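Local coordinates for putative arylalkylamine N-Acetyltransferase 7 (Aedes aegypti, PDB 4FD7), which probably acts as a GNAT-fold N-acetyltransferase, transferring an acetyl group from acetyl-CoA to the amine of its substrate, at residues T128-Y131 / V132-Q135; F206-T209 / Y210-A214; R215-Q218 / R219-Y222. All blocks are in the same frame, centred on the assembly; numbering follows the deposited sequence.

Interaction 1 of 3, residues T128-Y131 / V132-Q135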
loop_
_atom_site.group_PDB
_atom_site.type_symbol
_atom_site.label_atom_id
_atom_site.label_comp_id
_atom_site.label_asym_id
_atom_site.label_seq_id
_atom_site.Cartn_x
_atom_site.Cartn_y
_atom_site.Cartn_z
ATOM N N THR A 128 9.052 -10.880 5.406
ATOM C CA THR A 128 7.757 -11.419 5.840
ATOM C C THR A 128 6.703 -11.254 4.749
ATOM O O THR A 128 6.008 -12.212 4.367
ATOM C CB THR A 128 7.247 -10.701 7.094
ATOM O OG1 THR A 128 8.168 -10.927 8.163
ATOM C CG2 THR A 128 5.874 -11.234 7.491
ATOM N N ILE A 129 6.578 -10.024 4.256
ATOM C CA ILE A 129 5.645 -9.762 3.166
ATOM C C ILE A 129 6.004 -10.641 1.977
ATOM O O ILE A 129 5.135 -11.214 1.333
ATOM C CB ILE A 129 5.678 -8.282 2.735
ATOM C CG1 ILE A 129 5.135 -7.392 3.852
ATOM C CG2 ILE A 129 4.872 -8.078 1.461
ATOM C CD1 ILE A 129 5.769 -6.009 3.872
ATOM N N GLU A 130 7.287 -10.749 1.673
ATOM C CA GLU A 130 7.689 -11.534 0.507
ATOM C C GLU A 130 7.328 -13.015 0.648
ATOM O O GLU A 130 6.926 -13.641 -0.333
ATOM C CB GLU A 130 9.180 -11.350 0.188
ATOM C CG GLU A 130 9.594 -11.994 -1.127
ATOM C CD GLU A 130 8.597 -11.743 -2.252
ATOM O OE1 GLU A 130 8.297 -10.568 -2.557
ATOM O OE2 GLU A 130 8.117 -12.735 -2.858
ATOM N N TYR A 131 7.488 -13.566 1.856
ATOM C CA TYR A 131 7.059 -14.933 2.130
ATOM C C TYR A 131 5.545 -15.068 1.870
ATOM O O TYR A 131 5.073 -16.003 1.187
ATOM C CB TYR A 131 7.392 -15.342 3.576
ATOM C CG TYR A 131 6.795 -16.681 3.946
ATOM C CD1 TYR A 131 7.435 -17.863 3.596
ATOM C CD2 TYR A 131 5.573 -16.763 4.614
ATOM C CE1 TYR A 131 6.876 -19.101 3.917
ATOM C CE2 TYR A 131 5.010 -17.979 4.931
ATOM C CZ TYR A 131 5.663 -19.147 4.579
ATOM O OH TYR A 131 5.096 -20.361 4.908
ATOM N N VAL A 132 4.786 -14.122 2.405
ATOM C CA VAL A 132 3.334 -14.181 2.252
ATOM C C VAL A 132 2.921 -14.082 0.773
ATOM O O VAL A 132 1.999 -14.781 0.301
ATOM C CB VAL A 132 2.685 -13.085 3.081
ATOM C CG1 VAL A 132 1.192 -13.003 2.817
ATOM C CG2 VAL A 132 2.956 -13.353 4.571
ATOM N N SER A 133 3.630 -13.225 0.044
ATOM C CA SER A 133 3.397 -13.027 -1.388
ATOM C C SER A 133 3.697 -14.303 -2.152
ATOM O O SER A 133 2.995 -14.651 -3.108
ATOM C CB SER A 133 4.306 -11.917 -1.916
ATOM O OG SER A 133 4.100 -11.710 -3.308
ATOM N N HIS A 134 4.764 -14.983 -1.752
ATOM C CA HIS A 134 5.168 -16.186 -2.470
ATOM C C HIS A 134 4.146 -17.302 -2.237
ATOM O O HIS A 134 3.769 -18.005 -3.186
ATOM C CB HIS A 134 6.590 -16.600 -2.098
ATOM C CG HIS A 134 7.166 -17.651 -2.994
ATOM N ND1 HIS A 134 7.184 -18.988 -2.658
ATOM C CD2 HIS A 134 7.728 -17.566 -4.224
ATOM C CE1 HIS A 134 7.733 -19.681 -3.639
ATOM N NE2 HIS A 134 8.071 -18.843 -4.601
ATOM N N GLN A 135 3.679 -17.438 -0.996
ATOM C CA GLN A 135 2.586 -18.365 -0.700
ATOM C C GLN A 135 1.314 -18.021 -1.478
ATOM O O GLN A 135 0.570 -18.928 -1.866
ATOM C CB GLN A 135 2.289 -18.415 0.802
ATOM C CG GLN A 135 3.440 -18.962 1.612
ATOM C CD GLN A 135 3.759 -20.402 1.257
ATOM O OE1 GLN A 135 4.830 -20.697 0.741
ATOM N NE2 GLN A 135 2.822 -21.310 1.543
#
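Tyr-131 and Gln-135 meet one turn apart on the alpha helix 120-136, which belongs to the acetyltransferase (GNAT) family region. The backbone bonds are the regular i to i+4 ladder: four of them, from Val-132 N to Thr-128 O through Gln-135 N to Tyr-131 O, run through the segment. The shortest joins Ser-133 N to Ile-129 O at 2.8 Å.

Apolar contacts gather on the side of the helix that faces the C-terminal part of the chain. Val-132 is buried there: its CG1 lies opposite the backbone N (chi1 173°), while CG2 leans back over Thr-128 O, 3.3 Å away. The same valine packs on Leu-213 and Phe-206, and Tyr-131 on Leu-213 and Phe-220.

Among the polar side chains, Thr-128 OG1 is hydrogen-bonded to Ala-124 O of the preceding turn. Ser-133 OG has a weak hydrogen bond to Tyr-232 OH.

The Tyr-131 ring takes part in a CH-pi contact with Gln-135. The glutamine CG stands opposite its own carbonyl carbon, which brings it over one ring face, and a bend at chi2 (-63°) leaves the amide almost parallel to the ring, 9° apart. Gln-135 CG lies 4.0 Å from the centroid of the Tyr-131 ring, displaced toward the rim, and 3.7 Å from Tyr-131 CZ.

Interaction 2 of 3, residues F206-T209 / Y210-A214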
loop_
_atom_site.group_PDB
_atom_site.type_symbol
_atom_site.label_atom_id
_atom_site.label_comp_id
_atom_site.label_asym_id
_atom_site.label_seq_id
_atom_site.Cartn_x
_atom_site.Cartn_y
_atom_site.Cartn_z
ATOM N N PHE A 206 -4.220 -15.630 0.684
ATOM C CA PHE A 206 -3.485 -16.387 1.685
ATOM C C PHE A 206 -3.571 -15.644 2.987
ATOM O O PHE A 206 -3.509 -14.418 3.004
ATOM C CB PHE A 206 -2.024 -16.551 1.261
ATOM C CG PHE A 206 -1.205 -17.402 2.199
ATOM C CD1 PHE A 206 -1.335 -18.775 2.196
ATOM C CD2 PHE A 206 -0.315 -16.823 3.088
ATOM C CE1 PHE A 206 -0.578 -19.565 3.063
ATOM C CE2 PHE A 206 0.441 -17.605 3.949
ATOM C CZ PHE A 206 0.306 -18.982 3.935
ATOM N N THR A 207 -3.733 -16.379 4.081
ATOM C CA THR A 207 -3.815 -15.717 5.363
ATOM C C THR A 207 -3.010 -16.482 6.400
ATOM O O THR A 207 -2.954 -17.723 6.374
ATOM C CB THR A 207 -5.289 -15.479 5.795
ATOM O OG1 THR A 207 -5.308 -14.767 7.036
ATOM C CG2 THR A 207 -6.036 -16.786 5.948
ATOM N N ILE A 208 -2.362 -15.738 7.295
ATOM C CA ILE A 208 -1.489 -16.378 8.275
ATOM C C ILE A 208 -1.227 -15.411 9.433
ATOM O O ILE A 208 -1.036 -14.231 9.198
ATOM C CB ILE A 208 -0.158 -16.853 7.613
ATOM C CG1 ILE A 208 0.671 -17.687 8.603
ATOM C CG2 ILE A 208 0.650 -15.671 7.035
ATOM C CD1 ILE A 208 2.045 -18.124 8.078
ATOM N N THR A 209 -1.247 -15.882 10.678
ATOM C CA THR A 209 -1.036 -14.959 11.793
ATOM C C THR A 209 0.439 -14.611 11.927
ATOM O O THR A 209 1.302 -15.320 11.415
ATOM C CB THR A 209 -1.531 -15.513 13.152
ATOM O OG1 THR A 209 -0.832 -16.725 13.469
ATOM C CG2 THR A 209 -3.027 -15.784 13.117
ATOM N N TYR A 210 0.726 -13.503 12.599
ATOM C CA TYR A 210 2.107 -13.170 12.914
ATOM C C TYR A 210 2.740 -14.210 13.857
ATOM O O TYR A 210 3.934 -14.523 13.739
ATOM C CB TYR A 210 2.204 -11.734 13.427
ATOM C CG TYR A 210 1.801 -10.748 12.343
ATOM C CD1 TYR A 210 2.645 -10.476 11.275
ATOM C CD2 TYR A 210 0.554 -10.132 12.362
ATOM C CE1 TYR A 210 2.269 -9.589 10.263
ATOM C CE2 TYR A 210 0.174 -9.254 11.369
ATOM C CZ TYR A 210 1.036 -8.983 10.324
ATOM O OH TYR A 210 0.647 -8.111 9.333
ATOM N N GLY A 211 1.937 -14.771 14.761
ATOM C CA GLY A 211 2.396 -15.898 15.562
ATOM C C GLY A 211 2.899 -17.059 14.711
ATOM O O GLY A 211 3.997 -17.620 14.933
ATOM N N GLU A 212 2.092 -17.425 13.721
ATOM C CA GLU A 212 2.445 -18.536 12.832
ATOM C C GLU A 212 3.652 -18.184 11.984
ATOM O O GLU A 212 4.506 -19.038 11.741
ATOM C CB GLU A 212 1.264 -18.967 11.954
ATOM C CG GLU A 212 1.588 -20.168 11.040
ATOM C CD GLU A 212 0.356 -20.877 10.495
ATOM O OE1 GLU A 212 -0.776 -20.499 10.858
ATOM O OE2 GLU A 212 0.529 -21.832 9.702
ATOM N N LEU A 213 3.725 -16.932 11.537
ATOM C CA LEU A 213 4.883 -16.492 10.760
ATOM C C LEU A 213 6.165 -16.643 11.561
ATOM O O LEU A 213 7.216 -17.014 11.020
ATOM C CB LEU A 213 4.708 -15.046 10.308
ATOM C CG LEU A 213 3.697 -14.886 9.178
ATOM C CD1 LEU A 213 3.205 -13.443 9.103
ATOM C CD2 LEU A 213 4.314 -15.326 7.847
ATOM N N ALA A 214 6.069 -16.369 12.857
ATOM C CA ALA A 214 7.219 -16.520 13.727
ATOM C C ALA A 214 7.582 -17.992 13.858
ATOM O O ALA A 214 8.756 -18.326 14.033
ATOM C CB ALA A 214 6.957 -15.894 15.088
#
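Thr-209 and Glu-212 meet at the N-cap of helix 210-216, where strand 203-209, an outermost strand of the three-stranded antiparallel sheet, passes directly into the helix. The two short segments run nearly perpendicular, with 81° between their directions.

Two hydrogen bonds secure the first turn, both accepted by Thr-209. Its OG1 receives Glu-212 N at 3.0 Å and 156°, the classic N-cap bond. A chi1 of 60° sets this hydroxyl between the backbone N and the carbonyl carbon, from where it reaches forward to the amide of the third helical residue. The carbonyl oxygen of Thr-209 accepts Leu-213 N at 2.9 Å, opening the regular helical ladder, which Ala-214 N continues to Tyr-210 O.

Apolar contact is concentrated on Ile-208, whose CB is directed toward the helix and whose chain is extended through chi1 and chi2. Its CG1 lies 3.6 Å from Glu-212 CG, the two chains crossing at about a right angle, and the extended glutamate runs back along the strand with its CB and CG against the isoleucine. At the end of the same branch, Ile-208 CD1 meets Leu-213 CD2 at 3.6 Å; the other branch, Ile-208 CG2, lies 3.8 Å from that methyl. Leu-213 CG also sits against Thr-209 O, at 3.3 Å.

Tyr-210 turns off elsewhere: its OH bonds to Thr-189 O, and its ring meets that of Tyr-222. Pairing of Ile-208 with Cys-230 ties the strand to its neighbour 229-236.

The threonine hydroxyl thus satisfies an amide at the start of the helix that has no preceding helical carbonyl, and the Ile-208 to Leu-213 contact across the cap is a hydrophobic staple, so polar capping and apolar packing act together at the helix start.

Interaction 3 of 3, residues R215-Q218 / R219-Y222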
loop_
_atom_site.group_PDB
_atom_site.type_symbol
_atom_site.label_atom_id
_atom_site.label_comp_id
_atom_site.label_asym_id
_atom_site.label_seq_id
_atom_site.Cartn_x
_atom_site.Cartn_y
_atom_site.Cartn_z
ATOM N N ARG A 215 6.583 -18.871 13.776
ATOM C CA ARG A 215 6.890 -20.311 13.700
ATOM C C ARG A 215 7.516 -20.730 12.361
ATOM O O ARG A 215 8.274 -21.702 12.298
ATOM C CB ARG A 215 5.657 -21.164 14.030
ATOM C CG ARG A 215 5.163 -20.960 15.457
ATOM C CD ARG A 215 4.394 -22.169 15.973
ATOM N NE ARG A 215 3.224 -22.478 15.157
ATOM C CZ ARG A 215 2.061 -21.843 15.248
ATOM N NH1 ARG A 215 1.906 -20.851 16.114
ATOM N NH2 ARG A 215 1.051 -22.193 14.467
ATOM N N VAL A 216 7.219 -19.989 11.297
ATOM C CA VAL A 216 7.835 -20.244 9.997
ATOM C C VAL A 216 9.311 -19.822 9.975
ATOM O O VAL A 216 10.171 -20.556 9.484
ATOM C CB VAL A 216 7.066 -19.534 8.859
ATOM C CG1 VAL A 216 7.936 -19.390 7.613
ATOM C CG2 VAL A 216 5.796 -20.290 8.525
ATOM N N ASP A 217 9.582 -18.633 10.509
ATOM C CA ASP A 217 10.927 -18.071 10.591
ATOM C C ASP A 217 10.982 -17.174 11.835
ATOM O O ASP A 217 10.146 -16.274 11.995
ATOM C CB ASP A 217 11.248 -17.269 9.313
ATOM C CG ASP A 217 12.701 -16.788 9.242
ATOM O OD1 ASP A 217 13.239 -16.266 10.242
ATOM O OD2 ASP A 217 13.309 -16.911 8.157
ATOM N N GLN A 218 11.947 -17.466 12.710
ATOM C CA GLN A 218 12.276 -16.678 13.908
ATOM C C GLN A 218 12.357 -15.166 13.701
ATOM O O GLN A 218 12.067 -14.391 14.620
ATOM C CB GLN A 218 13.635 -17.133 14.479
ATOM C CG GLN A 218 13.645 -18.475 15.174
ATOM C CD GLN A 218 15.024 -18.850 15.705
ATOM O OE1 GLN A 218 15.586 -19.879 15.328
ATOM N NE2 GLN A 218 15.574 -18.014 16.588
ATOM N N ARG A 219 12.801 -14.736 12.524
ATOM C CA ARG A 219 12.960 -13.301 12.280
ATOM C C ARG A 219 11.604 -12.623 12.170
ATOM O O ARG A 219 11.486 -11.409 12.377
ATOM C CB ARG A 219 13.759 -13.034 11.003
ATOM C CG ARG A 219 15.235 -13.379 11.093
ATOM C CD ARG A 219 15.962 -12.920 9.838
ATOM N NE ARG A 219 15.501 -13.632 8.649
ATOM C CZ ARG A 219 15.032 -13.034 7.557
ATOM N NH1 ARG A 219 14.948 -11.713 7.512
ATOM N NH2 ARG A 219 14.650 -13.755 6.512
ATOM N N PHE A 220 10.588 -13.413 11.844
ATOM C CA PHE A 220 9.257 -12.875 11.572
ATOM C C PHE A 220 8.463 -12.757 12.859
ATOM O O PHE A 220 7.343 -13.271 12.947
ATOM C CB PHE A 220 8.474 -13.773 10.610
ATOM C CG PHE A 220 9.159 -14.034 9.284
ATOM C CD1 PHE A 220 10.309 -13.352 8.907
ATOM C CD2 PHE A 220 8.620 -14.959 8.402
ATOM C CE1 PHE A 220 10.920 -13.607 7.675
ATOM C CE2 PHE A 220 9.226 -15.222 7.171
ATOM C CZ PHE A 220 10.381 -14.540 6.811
ATOM N N ASN A 221 9.044 -12.086 13.848
ATOM C CA ASN A 221 8.452 -11.956 15.177
ATOM C C ASN A 221 7.899 -10.542 15.380
ATOM O O ASN A 221 8.615 -9.561 15.165
ATOM C CB ASN A 221 9.526 -12.247 16.231
ATOM C CG ASN A 221 8.945 -12.595 17.580
ATOM O OD1 ASN A 221 8.579 -13.751 17.832
ATOM N ND2 ASN A 221 8.868 -11.605 18.468
ATOM N N TYR A 222 6.639 -10.441 15.799
ATOM C CA TYR A 222 5.946 -9.162 15.892
ATOM C C TYR A 222 5.253 -9.026 17.228
ATOM O O TYR A 222 4.070 -9.355 17.358
ATOM C CB TYR A 222 4.953 -9.006 14.733
ATOM C CG TYR A 222 5.678 -8.970 13.421
ATOM C CD1 TYR A 222 6.132 -7.774 12.898
ATOM C CD2 TYR A 222 5.965 -10.142 12.728
ATOM C CE1 TYR A 222 6.834 -7.733 11.704
ATOM C CE2 TYR A 222 6.672 -10.113 11.534
ATOM C CZ TYR A 222 7.101 -8.913 11.032
ATOM O OH TYR A 222 7.797 -8.879 9.846
#
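Asp-217 OD1 accepts Arg-219 N at 2.8 Å in a nearly straight bond (166°), met on the anti side of the carboxylate and a little out of its plane. Asp-217 is the first residue to leave helical geometry after helix 210-216, and it opens a type I beta turn closed by Phe-220 N to Asp-217 O at 2.9 Å; the donor there stands well above the carbonyl plane. The aspartate side chain bonding to the amide two residues on makes this an Asx turn as well, and an inverse gamma turn centred on Phe-220 follows.

The Phe-220 ring lies under the aspartate. Asp-217 CB sits over the centre of one face, 3.6 Å from the centroid, in a CH-pi contact, and the carboxylate is stacked within 19° of the ring plane. A chi1 of -56° on Phe-220 swings the ring back beneath the turn, where it also packs on Leu-213 and Thr-128.

Arg-219 approaches the other carboxylate oxygen only loosely: OD2 of Asp-217 to NH2 of Arg-219 is a long salt bridge of 3.8 Å, with the two planes almost perpendicular. Arg-219 NH1 forms a salt bridge with Asp-127 OD2 on helix 120-136. The arginine charge therefore probably serves mainly Asp-127, with a weaker pull on Asp-217.

Overall arrangement
The three contacts lie on one side of the chain's centre and form a continuous patch. Interactions 1 and 2 have centres about 10 Å apart and join through Leu-213, whose CD2 lies 3.8 Å from Tyr-131 CD2, and through Phe-206 CE2, 3.7 Å from Gln-135 CB. Interactions 1 and 3, about 12 Å between centres, share a probable hydrogen bond of 2.7 Å between Thr-128 OG1 and Tyr-222 OH. Interactions 2 and 3 are closest, about 9 Å between centres, and both use helix 210-216; Ala-214 CB approaches Phe-220 O to 3.4 Å. Strand, helix and turn thus pack successively against helix 120-136.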